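Class I SAM-dependent methyltransferase (Silicibacter pomeroyi DSS-3, PDB 3CVO) is of unknown function but probably transfers methyl groups from S-adenosylmethionine, as its Rossmann-fold relatives among the class I methyltransferases do. Local coordinates at residues Phe120-Val125 against Ser143-Val148. Numbering follows the deposited sequence.
With EDO (1,2-ethanediol), chain H; EDO (1,2-ethanediol), chain J.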
ATOM      1  N   PHE A 120      20.555  -0.629  -8.609  1.00 31.56           N
ATOM      2  CA  PHE A 120      19.437  -0.001  -9.346  1.00 29.30           C
ATOM      3  C   PHE A 120      19.921   0.944 -10.436  1.00 26.60           C
ATOM      4  O   PHE A 120      20.765   1.793 -10.224  1.00 27.54           O
ATOM      5  CB  PHE A 120      18.463   0.755  -8.398  1.00 28.90           C
ATOM      6  CG  PHE A 120      17.361   1.503  -9.121  1.00 23.85           C
ATOM      7  CD1 PHE A 120      16.230   0.847  -9.557  1.00 27.68           C
ATOM      8  CD2 PHE A 120      17.493   2.847  -9.396  1.00 27.34           C
ATOM      9  CE1 PHE A 120      15.203   1.522 -10.235  1.00 20.19           C
ATOM     10  CE2 PHE A 120      16.471   3.544 -10.070  1.00 26.64           C
ATOM     11  CZ  PHE A 120      15.338   2.885 -10.496  1.00 24.64           C
ATOM     12  N   ARG A 121      19.388   0.752 -11.626  1.00 24.15           N
ATOM     13  CA  ARG A 121      19.578   1.680 -12.729  1.00 25.23           C
ATOM     14  C   ARG A 121      18.201   2.129 -13.203  1.00 22.55           C
ATOM     15  O   ARG A 121      17.330   1.316 -13.473  1.00 23.99           O
ATOM     16  CB  ARG A 121      20.303   0.991 -13.898  1.00 27.60           C
ATOM     17  CG  ARG A 121      21.657   0.330 -13.560  1.00 32.48           C
ATOM     18  CD  ARG A 121      22.851   1.177 -13.872  1.00 39.21           C
ATOM     19  NE  ARG A 121      22.839   1.766 -15.217  1.00 46.33           N
ATOM     20  CZ  ARG A 121      23.399   1.219 -16.293  1.00 48.23           C
ATOM     21  NH1 ARG A 121      24.015   0.046 -16.204  1.00 48.95           N
ATOM     22  NH2 ARG A 121      23.334   1.846 -17.467  1.00 42.47           N
ATOM     23  N   HIS A 122      18.013   3.427 -13.321  1.00 23.10           N
ATOM     24  CA  HIS A 122      16.724   3.968 -13.753  1.00 18.53           C
ATOM     25  C   HIS A 122      16.418   3.501 -15.180  1.00 23.04           C
ATOM     26  O   HIS A 122      17.211   3.690 -16.100  1.00 22.72           O
ATOM     27  CB  HIS A 122      16.693   5.512 -13.720  1.00 20.13           C
ATOM     28  CG  HIS A 122      15.318   6.094 -13.760  1.00 21.03           C
ATOM     29  ND1 HIS A 122      14.468   5.957 -14.841  1.00 23.53           N
ATOM     30  CD2 HIS A 122      14.661   6.868 -12.862  1.00 21.67           C
ATOM     31  CE1 HIS A 122      13.334   6.595 -14.585  1.00 23.77           C
ATOM     32  NE2 HIS A 122      13.422   7.140 -13.386  1.00 19.38           N
ATOM     33  N   PRO A 123      15.241   2.917 -15.371  1.00 20.16           N
ATOM     34  CA  PRO A 123      14.886   2.420 -16.704  1.00 20.71           C
ATOM     35  C   PRO A 123      14.570   3.534 -17.643  1.00 22.10           C
ATOM     36  O   PRO A 123      14.229   4.657 -17.223  1.00 18.84           O
ATOM     37  CB  PRO A 123      13.626   1.567 -16.469  1.00 24.04           C
ATOM     38  CG  PRO A 123      13.411   1.515 -15.050  1.00 23.71           C
ATOM     39  CD  PRO A 123      14.308   2.478 -14.329  1.00 25.75           C
ATOM     40  N   ASP A 124      14.723   3.197 -18.914  1.00 20.90           N
ATOM     41  CA  ASP A 124      14.277   4.029 -20.029  1.00 21.30           C
ATOM     42  C   ASP A 124      12.972   3.507 -20.577  1.00 21.36           C
ATOM     43  O   ASP A 124      12.137   4.267 -21.020  1.00 19.88           O
ATOM     44  CB  ASP A 124      15.320   4.012 -21.115  1.00 23.88           C
ATOM     45  CG  ASP A 124      16.643   4.596 -20.645  1.00 26.44           C
ATOM     46  OD1 ASP A 124      16.594   5.680 -20.039  1.00 25.17           O
ATOM     47  OD2 ASP A 124      17.707   3.977 -20.867  1.00 26.49           O
ATOM     48  N   VAL A 125      12.832   2.184 -20.545  1.00 22.28           N
ATOM     49  CA  VAL A 125      11.592   1.495 -20.939  1.00 18.68           C
ATOM     50  C   VAL A 125      11.224   0.457 -19.908  1.00 18.95           C
ATOM     51  O   VAL A 125      12.068  -0.199 -19.319  1.00 18.73           O
ATOM     52  CB  VAL A 125      11.693   0.834 -22.371  1.00 22.10           C
ATOM     53  CG1 VAL A 125      12.665  -0.343 -22.365  1.00 24.18           C
ATOM     54  CG2 VAL A 125      10.330   0.365 -22.835  1.00 18.58           C
ATOM     55  N   SER A 143       7.298   5.642  -8.948  1.00 20.33           N
ATOM     56  CA  SER A 143       8.699   5.370  -8.508  1.00 20.25           C
ATOM     57  C   SER A 143       9.783   6.053  -9.359  1.00 20.76           C
ATOM     58  O   SER A 143      10.923   6.279  -8.929  1.00 22.64           O
ATOM     59  CB  SER A 143       8.976   3.878  -8.453  1.00 23.12           C
ATOM     60  OG  SER A 143       8.179   3.196  -7.493  1.00 22.58           O
ATOM     61  N   ILE A 144       9.420   6.331 -10.587  1.00 18.42           N
ATOM     62  CA  ILE A 144      10.340   6.948 -11.557  1.00 18.14           C
ATOM     63  C   ILE A 144      10.631   8.374 -11.110  1.00 18.84           C
ATOM     64  O   ILE A 144       9.822   8.984 -10.404  1.00 20.22           O
ATOM     65  CB  ILE A 144       9.812   6.936 -13.011  1.00 17.77           C
ATOM     66  CG1 ILE A 144       8.443   7.644 -13.162  1.00 22.73           C
ATOM     67  CG2 ILE A 144       9.756   5.478 -13.621  1.00 18.39           C
ATOM     68  CD1 ILE A 144       7.976   7.839 -14.600  1.00 21.06           C
ATOM     69  N   THR A 145      11.807   8.862 -11.497  1.00 18.89           N
ATOM     70  CA  THR A 145      12.237  10.248 -11.260  1.00 20.72           C
ATOM     71  C   THR A 145      12.475  11.047 -12.515  1.00 20.44           C
ATOM     72  O   THR A 145      12.690  12.248 -12.449  1.00 21.44           O
ATOM     73  CB  THR A 145      13.468  10.316 -10.325  1.00 23.45           C
ATOM     74  OG1 THR A 145      14.538   9.514 -10.862  1.00 23.05           O
ATOM     75  CG2 THR A 145      13.080   9.794  -8.916  1.00 26.57           C
ATOM     76  N   ARG A 146      12.375  10.382 -13.654  1.00 21.65           N
ATOM     77  CA  ARG A 146      12.329  11.022 -14.983  1.00 22.66           C
ATOM     78  C   ARG A 146      11.390  10.194 -15.911  1.00 21.83           C
ATOM     79  O   ARG A 146      11.049   9.047 -15.589  1.00 21.49           O
ATOM     80  CB  ARG A 146      13.750  11.118 -15.547  1.00 21.94           C
ATOM     81  CG  ARG A 146      14.425   9.792 -15.779  1.00 27.00           C
ATOM     82  CD  ARG A 146      15.815  10.016 -16.426  1.00 29.14           C
ATOM     83  NE  ARG A 146      16.578   8.766 -16.503  1.00 25.54           N
ATOM     84  CZ  ARG A 146      16.396   7.831 -17.429  1.00 26.02           C
ATOM     85  NH1 ARG A 146      15.489   7.971 -18.382  1.00 27.36           N
ATOM     86  NH2 ARG A 146      17.131   6.752 -17.397  1.00 25.85           N
ATOM     87  N   PRO A 147      10.932  10.780 -17.026  1.00 18.13           N
ATOM     88  CA  PRO A 147       9.971  10.097 -17.885  1.00 20.28           C
ATOM     89  C   PRO A 147      10.505   8.807 -18.459  1.00 21.54           C
ATOM     90  O   PRO A 147      11.701   8.671 -18.730  1.00 18.87           O
ATOM     91  CB  PRO A 147       9.715  11.093 -19.009  1.00 22.75           C
ATOM     92  CG  PRO A 147       9.984  12.392 -18.392  1.00 21.06           C
ATOM     93  CD  PRO A 147      11.141  12.172 -17.457  1.00 23.52           C
ATOM     94  N   VAL A 148       9.589   7.865 -18.586  1.00 20.31           N
ATOM     95  CA  VAL A 148       9.832   6.588 -19.281  1.00 20.16           C
ATOM     96  C   VAL A 148       8.730   6.229 -20.274  1.00 23.10           C
ATOM     97  O   VAL A 148       7.610   6.784 -20.270  1.00 23.34           O
ATOM     98  CB  VAL A 148      10.041   5.422 -18.298  1.00 19.97           C
ATOM     99  CG1 VAL A 148      11.123   5.755 -17.284  1.00 22.65           C
ATOM    100  CG2 VAL A 148       8.745   5.027 -17.599  1.00 17.64           C
TER
HETATM  101  C1  EDO H 205      15.737  -1.233 -12.802  1.00 26.49           C
HETATM  102  O1  EDO H 205      16.205  -0.881 -14.123  1.00 23.52           O
HETATM  103  C2  EDO H 205      16.600  -2.289 -12.139  1.00 25.02           C
HETATM  104  O2  EDO H 205      17.918  -1.787 -11.895  1.00 26.13           O
HETATM  105  C1  EDO J 207      20.640   5.801 -13.295  1.00 51.74           C
HETATM  106  O1  EDO J 207      20.087   5.491 -12.002  1.00 50.39           O
HETATM  107  C2  EDO J 207      21.902   4.982 -13.547  1.00 47.56           C
HETATM  108  O2  EDO J 207      21.965   4.650 -14.945  1.00 52.21           O
HETATM  109  O   HOH W   1      19.474   4.710 -16.451  1.00 28.76           O
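His-122 reaches from one loop to the other and is held flat by a bond at each ring nitrogen, a worked case of one imidazole tying two loops through both nitrogens, a face and an edge. NE2 of His-122 accepts the backbone N-H of Thr-145 (3.0 Å from N), nearly straight at 165° and in the ring plane, while ND1 donates to the carbonyl O of its neighbour Pro-123, on a lone pair of that oxygen. With CG anti to the backbone N (chi1 -163°), the imidazole is carried across to the end of helix 133-143. Arg-146 runs back the opposite way over one ring face: its CG makes a CH-pi contact 3.8 Å from the His-122 centroid, and its guanidinium, turned 30° from the ring, lies with ND1 over its centre. Lying along this face, the guanidinium of Arg-146 closes end-on upon a single oxygen, OD1 of Asp-124, NH2 standing at 2.9 Å and NH1 at 3.0 Å in a salt bridge. At the ring's edge, CG1 of Val-148 packs 3.6 Å from CE1 of His-122. Cut back to an alanine, this histidine would probably leave the Thr-145 N-H without its acceptor and Arg-146 without the ring it lies against. OD2 of Asp-124 accepts from the backbone of Glu-32 and Val-33. The pairing thus pins together the loops leading into adjacent parallel strands 125-128 and 148-152 of the Rossmann-like sheet, beside strand 33-37 and the end of helix 133-143.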